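Long-range contacts in tRNA (guanine(9)-N1)-methyltransferase (Schizosaccharomyces pombe, PDB 4JWH), which catalyses the S-adenosyl-L-methionine-dependent methylation of N1 of the guanine at position 9 of cytoplasmic tRNA: residues Lys176-Glu181 with Gln231-Ala236; Val190-Asp195 with Tyr209-Ile214. All blocks are in the same frame, centred on the assembly; numbering follows the deposited sequence.

Interaction 1: residues Lys176-Glu181 with Gln231-Ala236; sequences KSYLEE and QGIKTA
The hydroxyl of Y178 donates to the side-chain amide of Q231, with Y178 OH 2.7 Å from Q231 OE1. It meets the amide oxygen at a C=O...donor angle of 116°, tilted 25° from the carbonyl plane. The two side chains arrive from opposite directions, and the ring and amide planes stand almost perpendicular, with OE1 at the ring edge. In Y178, CG lies between the backbone N and the carbonyl carbon, chi1 56°, and the ring extends toward Q231 from the start of the helix; Q231 answers with a chain extended beyond CG.

Two apolar contacts flank the bond. I233 CD1 approaches the edge of the Y178 ring, 3.7 Å from CE2, and the same methyl lies 4.1 Å from L179 CD1. The other branch of L179, CD2, packs beside the amide of Q231, 4.0 Å from NE2, so the two methyls of L179 divide between I233 and Q231.

In the fold this joins the start of the short helix 178-181 to the connection between helix 223-231 and the edge strand 234-236 of the parallel sheet. A helix begins on one side of the contact and another ends on the other. S177 is the N-cap and forms a capping box with E180: E180 N donates to S177 OG at 2.9 Å, and S177 N returns a bond to E180 OE2 at 3.0 Å. G232, with positive phi, closes helix 223-231 in a Schellman motif, after which the chain runs through I233 into the strand. Y178 and I233 both pack on L189 of strand 189-192, while Y178 also touches V107 and D109 of strand 105-109 and K227 of helix 223-231.

Interaction 2: residues Val190-Asp195 with Tyr209-Ile214; sequences VYLSAD and YIIGAI. With SAH (S-adenosyl-L-homocysteine), chain C.
One face of the Y191 ring carries I210 CG2, a CH-pi contact 3.7 Å from the ring centroid and 11° off its normal; at the edge lies O3' of the S-adenosyl-L-homocysteine ribose. The Y191 ring crosses I210 at about a right angle, its CG trans to the backbone N (chi1 -151°), and Y191 OH comes to 3.5 Å from G212 CA. That hydroxyl is hydrogen-bonded to D109. On the other face of the sheet V190 and Y209 lie side by side, V190 CB 3.7 Å from Y209 CD1.

The backbones pair as neighbouring parallel strands: I210 N donates to V190 O at 2.8 Å, and L192 N to I210 O at 2.9 Å. Past this ladder the strand ends part around the ligand, in the cofactor site of this SPOUT-clan enzyme. The ribose O2' donates to L192 O at 2.8 Å and accepts from G212 N at 3.0 Å, with I211 CG2 packed against it. G212, with no side chain, lies next to the ribose. The O2' hydroxyl thus bridges the diverging strands as both donor and acceptor, which is consistent with the ribose being read partly by main-chain atoms.

Interactions 1 and 2 have centres 10 Å apart and meet on one parallel sheet, where strand 189-192 sits between strands 208-212 and 234-236. Along the chain the order is 176-181, 190-195, 209-214, 231-236, so interaction 2 is nested inside the loop closed by interaction 1. K234 O lies 2.8 Å from Y191 N, and A236 O 3.0 Å from S193 N, both probable hydrogen bonds. Y178 OH packs 3.1 Å from Y191 CE1, so Y178 borders the Y191 ring of the cofactor site. Interaction 1 is farther out, the side chain of Y178 about 10 Å from the bound S-adenosyl-L-homocysteine, yet strand 234-236 carries A236 into the same pocket.

Interaction 1: residues Lys176-Glu181 with Gln231-Ala236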
# COMPACT_ATOMS: atom_id res chain seq x y z
N LYS A 176 -12.65 -9.03 6.15
CA LYS A 176 -11.68 -10.13 6.27
C LYS A 176 -10.27 -9.56 6.39
O LYS A 176 -9.93 -8.53 5.76
CB LYS A 176 -11.74 -11.10 5.08
CG LYS A 176 -13.07 -11.88 4.97
CD LYS A 176 -13.00 -12.89 3.82
CE LYS A 176 -14.21 -13.80 3.78
NZ LYS A 176 -15.43 -13.09 3.29
N SER A 177 -9.46 -10.24 7.19
CA SER A 177 -8.02 -9.97 7.23
C SER A 177 -7.42 -10.43 5.91
O SER A 177 -8.06 -11.23 5.20
CB SER A 177 -7.38 -10.77 8.37
OG SER A 177 -7.31 -12.13 7.97
N TYR A 178 -6.23 -9.93 5.56
CA TYR A 178 -5.54 -10.40 4.35
C TYR A 178 -5.25 -11.90 4.42
O TYR A 178 -5.30 -12.58 3.39
CB TYR A 178 -4.24 -9.59 4.00
CG TYR A 178 -3.16 -9.51 5.10
CD1 TYR A 178 -2.98 -8.35 5.83
CD2 TYR A 178 -2.30 -10.57 5.33
CE1 TYR A 178 -1.98 -8.26 6.84
CE2 TYR A 178 -1.27 -10.48 6.34
CZ TYR A 178 -1.15 -9.34 7.08
OH TYR A 178 -0.17 -9.24 8.06
N LEU A 179 -4.96 -12.38 5.63
CA LEU A 179 -4.66 -13.79 5.88
C LEU A 179 -5.89 -14.63 5.58
O LEU A 179 -5.78 -15.71 5.01
CB LEU A 179 -4.16 -14.01 7.32
CG LEU A 179 -3.37 -15.31 7.61
CD1 LEU A 179 -2.12 -15.43 6.75
CD2 LEU A 179 -3.01 -15.45 9.11
N GLU A 180 -7.07 -14.11 5.93
CA GLU A 180 -8.33 -14.76 5.61
C GLU A 180 -8.60 -14.71 4.13
O GLU A 180 -8.85 -15.74 3.53
CB GLU A 180 -9.50 -14.14 6.41
CG GLU A 180 -9.40 -14.43 7.90
CD GLU A 180 -10.46 -13.71 8.75
OE1 GLU A 180 -10.89 -14.33 9.75
OE2 GLU A 180 -10.83 -12.55 8.47
N GLU A 181 -8.53 -13.51 3.55
CA GLU A 181 -8.84 -13.32 2.15
C GLU A 181 -7.89 -14.08 1.19
O GLU A 181 -8.33 -14.56 0.14
CB GLU A 181 -8.92 -11.81 1.84
CG GLU A 181 -9.16 -11.43 0.39
CD GLU A 181 -10.59 -11.66 -0.08
OE1 GLU A 181 -10.76 -11.88 -1.29
OE2 GLU A 181 -11.53 -11.61 0.75
N GLN A 231 3.08 -14.31 11.58
CA GLN A 231 2.26 -15.10 10.65
C GLN A 231 3.06 -16.04 9.75
O GLN A 231 2.47 -16.84 9.03
CB GLN A 231 1.40 -14.19 9.75
CG GLN A 231 0.34 -13.37 10.47
CD GLN A 231 -0.24 -12.26 9.59
OE1 GLN A 231 0.41 -11.76 8.68
NE2 GLN A 231 -1.46 -11.88 9.88
N GLY A 232 4.38 -15.90 9.73
CA GLY A 232 5.23 -16.65 8.81
C GLY A 232 5.24 -16.14 7.36
O GLY A 232 5.43 -16.93 6.45
N ILE A 233 5.02 -14.84 7.16
CA ILE A 233 4.96 -14.23 5.83
C ILE A 233 6.23 -13.43 5.59
O ILE A 233 6.77 -12.81 6.51
CB ILE A 233 3.71 -13.28 5.66
CG1 ILE A 233 2.41 -14.07 5.67
CG2 ILE A 233 3.77 -12.44 4.38
CD1 ILE A 233 1.23 -13.21 6.08
N LYS A 234 6.69 -13.41 4.35
CA LYS A 234 7.91 -12.70 4.03
C LYS A 234 7.70 -11.19 3.97
O LYS A 234 6.63 -10.71 3.61
CB LYS A 234 8.52 -13.25 2.73
N THR A 235 8.74 -10.45 4.36
CA THR A 235 8.73 -9.00 4.41
C THR A 235 9.88 -8.51 3.54
O THR A 235 10.79 -9.27 3.23
CB THR A 235 8.93 -8.49 5.84
OG1 THR A 235 10.21 -8.88 6.33
CG2 THR A 235 7.85 -9.07 6.80
N ALA A 236 9.82 -7.25 3.15
CA ALA A 236 10.80 -6.63 2.26
C ALA A 236 10.68 -5.13 2.40
O ALA A 236 9.54 -4.58 2.47
CB ALA A 236 10.54 -7.04 0.82

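Interaction 2: residues Val190-Asp195 with Tyr209-Ile214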
# COMPACT_ATOMS: atom_id res chain seq x y z
N VAL A 190 3.65 -10.78 0.51
CA VAL A 190 4.86 -10.09 0.96
C VAL A 190 4.37 -8.84 1.69
O VAL A 190 3.67 -8.02 1.10
CB VAL A 190 5.80 -9.69 -0.23
CG1 VAL A 190 6.92 -8.76 0.24
CG2 VAL A 190 6.37 -10.91 -0.96
N TYR A 191 4.74 -8.70 2.96
CA TYR A 191 4.42 -7.51 3.72
C TYR A 191 5.59 -6.52 3.60
O TYR A 191 6.71 -6.79 4.06
CB TYR A 191 4.15 -7.87 5.19
CG TYR A 191 3.18 -6.93 5.91
CD1 TYR A 191 2.09 -7.45 6.59
CD2 TYR A 191 3.39 -5.54 5.95
CE1 TYR A 191 1.20 -6.62 7.26
CE2 TYR A 191 2.49 -4.68 6.61
CZ TYR A 191 1.38 -5.26 7.25
OH TYR A 191 0.47 -4.52 7.93
N LEU A 192 5.32 -5.38 2.99
CA LEU A 192 6.31 -4.31 2.86
C LEU A 192 6.55 -3.64 4.22
O LEU A 192 5.61 -3.21 4.89
CB LEU A 192 5.82 -3.30 1.82
CG LEU A 192 5.76 -3.91 0.40
CD1 LEU A 192 5.14 -2.98 -0.59
CD2 LEU A 192 7.19 -4.29 -0.10
N SER A 193 7.82 -3.57 4.64
CA SER A 193 8.19 -2.92 5.90
C SER A 193 9.58 -2.27 5.80
O SER A 193 10.53 -2.90 5.33
CB SER A 193 8.14 -3.94 7.08
OG SER A 193 8.78 -3.45 8.26
N ALA A 194 9.71 -1.03 6.26
CA ALA A 194 11.03 -0.39 6.30
C ALA A 194 12.04 -1.14 7.20
O ALA A 194 13.24 -1.00 7.05
CB ALA A 194 10.89 1.07 6.73
N ASP A 195 11.52 -1.95 8.11
CA ASP A 195 12.30 -2.69 9.11
C ASP A 195 12.79 -4.08 8.68
O ASP A 195 13.53 -4.73 9.42
CB ASP A 195 11.49 -2.78 10.41
CG ASP A 195 11.04 -1.39 10.92
OD1 ASP A 195 11.89 -0.47 10.96
OD2 ASP A 195 9.84 -1.18 11.26
N TYR A 209 1.21 -7.80 -2.53
CA TYR A 209 2.07 -6.92 -1.69
C TYR A 209 1.22 -6.22 -0.69
O TYR A 209 0.20 -5.69 -1.05
CB TYR A 209 2.85 -5.92 -2.58
CG TYR A 209 3.80 -6.70 -3.44
CD1 TYR A 209 4.99 -7.20 -2.91
CD2 TYR A 209 3.46 -7.04 -4.75
CE1 TYR A 209 5.87 -7.97 -3.69
CE2 TYR A 209 4.32 -7.82 -5.53
CZ TYR A 209 5.51 -8.29 -4.98
OH TYR A 209 6.37 -9.05 -5.73
N ILE A 210 1.63 -6.24 0.58
CA ILE A 210 0.83 -5.62 1.64
C ILE A 210 1.49 -4.32 2.10
O ILE A 210 2.68 -4.29 2.36
CB ILE A 210 0.66 -6.54 2.86
CG1 ILE A 210 0.09 -7.91 2.42
CG2 ILE A 210 -0.27 -5.92 3.92
CD1 ILE A 210 0.43 -9.03 3.42
N ILE A 211 0.68 -3.26 2.22
CA ILE A 211 1.09 -2.00 2.87
C ILE A 211 0.33 -1.87 4.19
O ILE A 211 -0.90 -2.04 4.23
CB ILE A 211 0.79 -0.78 1.97
CG1 ILE A 211 1.41 -0.98 0.56
CG2 ILE A 211 1.27 0.52 2.64
CD1 ILE A 211 0.96 0.01 -0.50
N GLY A 212 1.06 -1.60 5.29
CA GLY A 212 0.39 -1.25 6.56
C GLY A 212 -0.42 0.03 6.49
O GLY A 212 0.11 1.10 6.21
N ALA A 213 -1.73 -0.05 6.74
CA ALA A 213 -2.55 1.16 6.65
C ALA A 213 -2.53 1.82 8.03
O ALA A 213 -3.42 1.60 8.86
CB ALA A 213 -3.99 0.86 6.19
N ILE A 214 -1.49 2.61 8.25
CA ILE A 214 -1.31 3.30 9.52
C ILE A 214 -0.48 4.59 9.36
O ILE A 214 0.50 4.64 8.62
CB ILE A 214 -0.67 2.36 10.60
CG1 ILE A 214 -0.65 3.05 11.99
CG2 ILE A 214 0.71 1.84 10.16
CD1 ILE A 214 -0.21 2.17 13.14
N SAH C . 5.75 1.83 12.17
CA SAH C . 4.85 1.49 11.07
CB SAH C . 4.74 2.77 10.20
CG SAH C . 4.73 2.45 8.76
SD SAH C . 4.47 3.58 7.46
C SAH C . 5.29 0.15 10.51
O SAH C . 5.22 -0.21 9.38
OXT SAH C . 5.71 -0.68 11.27
C5' SAH C . 3.14 2.82 6.61
C4' SAH C . 3.46 1.66 5.67
O4' SAH C . 4.19 2.05 4.55
C3' SAH C . 4.23 0.47 6.26
O3' SAH C . 3.41 -0.40 6.98
C2' SAH C . 4.86 -0.17 5.07
O2' SAH C . 3.93 -1.05 4.52
C1' SAH C . 5.08 1.03 4.19
N9 SAH C . 6.48 1.50 4.18
C8 SAH C . 6.91 2.66 4.57
N7 SAH C . 8.19 2.81 4.37
C5 SAH C . 8.61 1.72 3.80
C6 SAH C . 9.88 1.20 3.30
N6 SAH C . 10.97 1.91 3.40
N1 SAH C . 9.89 -0.00 2.78
C2 SAH C . 8.78 -0.73 2.68
N3 SAH C . 7.61 -0.33 3.11
C4 SAH C . 7.46 0.86 3.67